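Local structure of BspA (BspA_V) (Streptococcus agalactiae serotype III, 5DZ8) at residues Met41-Gly44 and Val45-Ile48. The protein is a cell wall-anchored surface adhesin of the antigen I/II family, whose variable domain, the part modelled here, probably takes part in binding host or microbial partners. Numbering follows the deposited sequence.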
loop_
_atom_site.group_PDB
_atom_site.type_symbol
_atom_site.label_atom_id
_atom_site.label_comp_id
_atom_site.label_asym_id
_atom_site.label_seq_id
_atom_site.Cartn_x
_atom_site.Cartn_y
_atom_site.Cartn_z
HETATM N N MSE A 41 1.912 -0.830 17.857
HETATM C CA MSE A 41 1.083 -1.045 16.681
HETATM C C MSE A 41 -0.384 -1.156 17.073
HETATM O O MSE A 41 -0.738 -2.014 17.896
HETATM C CB MSE A 41 1.535 -2.344 16.022
HETATM C CG MSE A 41 1.022 -2.468 14.587
HETATM SE SE MSE A 41 1.982 -1.163 13.455
HETATM C CE MSE A 41 3.448 -2.440 13.177
ATOM N N ILE A 42 -1.215 -0.300 16.451
ATOM C CA ILE A 42 -2.626 -0.023 16.784
ATOM C C ILE A 42 -3.507 -0.524 15.639
ATOM O O ILE A 42 -3.188 -0.266 14.490
ATOM C CB ILE A 42 -2.866 1.521 16.897
ATOM C CG1 ILE A 42 -1.879 2.192 17.859
ATOM C CG2 ILE A 42 -4.287 1.852 17.347
ATOM C CD1 ILE A 42 -1.908 1.650 19.275
ATOM N N ASP A 43 -4.643 -1.166 15.936
ATOM C CA ASP A 43 -5.471 -1.842 14.915
ATOM C C ASP A 43 -6.882 -1.327 14.433
ATOM O O ASP A 43 -7.593 -2.115 13.801
ATOM C CB ASP A 43 -5.609 -3.312 15.334
ATOM C CG ASP A 43 -6.715 -3.547 16.370
ATOM O OD1 ASP A 43 -7.118 -2.569 17.037
ATOM O OD2 ASP A 43 -7.194 -4.714 16.509
ATOM N N GLY A 44 -7.365 -0.111 14.700
ATOM C CA GLY A 44 -6.971 0.797 15.754
ATOM C C GLY A 44 -8.096 0.930 16.779
ATOM O O GLY A 44 -8.614 2.009 17.005
ATOM N N VAL A 45 -8.472 -0.196 17.383
ATOM C CA VAL A 45 -9.283 -0.230 18.618
ATOM C C VAL A 45 -8.320 -0.406 19.824
ATOM O O VAL A 45 -8.624 0.055 20.926
ATOM C CB VAL A 45 -10.472 -1.293 18.582
ATOM C CG1 VAL A 45 -10.818 -1.720 17.151
ATOM C CG2 VAL A 45 -10.236 -2.557 19.418
ATOM N N LYS A 46 -7.184 -1.090 19.616
ATOM C CA LYS A 46 -6.143 -1.256 20.654
ATOM C C LYS A 46 -4.779 -1.676 20.070
ATOM O O LYS A 46 -4.647 -1.889 18.854
ATOM C CB LYS A 46 -6.581 -2.270 21.744
ATOM C CG LYS A 46 -6.361 -3.755 21.467
ATOM C CD LYS A 46 -7.310 -4.304 20.415
ATOM C CE LYS A 46 -7.126 -5.794 20.159
ATOM N NZ LYS A 46 -7.867 -6.211 18.926
ATOM N N THR A 47 -3.794 -1.811 20.968
ATOM C CA THR A 47 -2.474 -2.286 20.641
ATOM C C THR A 47 -2.481 -3.788 20.323
ATOM O O THR A 47 -2.849 -4.612 21.156
ATOM C CB THR A 47 -1.507 -2.010 21.798
ATOM O OG1 THR A 47 -1.664 -0.658 22.239
ATOM C CG2 THR A 47 -0.039 -2.200 21.363
ATOM N N ILE A 48 -2.094 -4.139 19.105
ATOM C CA ILE A 48 -1.905 -5.549 18.722
ATOM C C ILE A 48 -0.458 -6.009 18.822
ATOM O O ILE A 48 -0.205 -7.202 18.822
ATOM C CB ILE A 48 -2.422 -5.828 17.307
ATOM C CG1 ILE A 48 -1.802 -4.875 16.271
ATOM C CG2 ILE A 48 -3.929 -5.677 17.309
ATOM C CD1 ILE A 48 -2.085 -5.270 14.842
#
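Asp43 carries most of the polar contact with Val45 and Lys46. Its OD1 accepts two backbone N-H groups: Val45 N, 2.8 Å from OD1, comes nearly along the C-O axis, whereas Lys46 N lies on the syn side, 30° out of the carboxylate plane, and the two reach OD1 from opposite faces of that plane. OD2 pairs with the ammonium group: Lys46 NZ makes a salt bridge to Asp43 OD2 at 2.9 Å, likewise syn and 32° out of plane. With CG between the backbone N and the carbonyl carbon (chi1 84°) and a bend at chi2, the lysine chain, straight from there on, carries NZ to the carboxylate. Ala90 N also bonds OD2 and Gln88 O takes Lys46 NZ, tying the turn to a neighbouring loop.

This is the tight connection of the beta hairpin formed by strands 34-42 and 47-63, with a cis peptide between Asp43 and Gly44. Backbone bonds join its two arms, Asp43 N to Lys46 O at 3.0 Å and Ile48 N to Met41 O at 2.8 Å, flanking the non-hydrogen-bonded pair Ile42-Thr47.

In van der Waals packing, the Ile48 CG2 methyl lies 3.5 Å from Asp43 CB; the apolar pair is Ile48 CG1 with CG of selenomethionine Met41, 4.1 Å apart. Tyr83 of strand 69-85 touches both Met41 and Ile48.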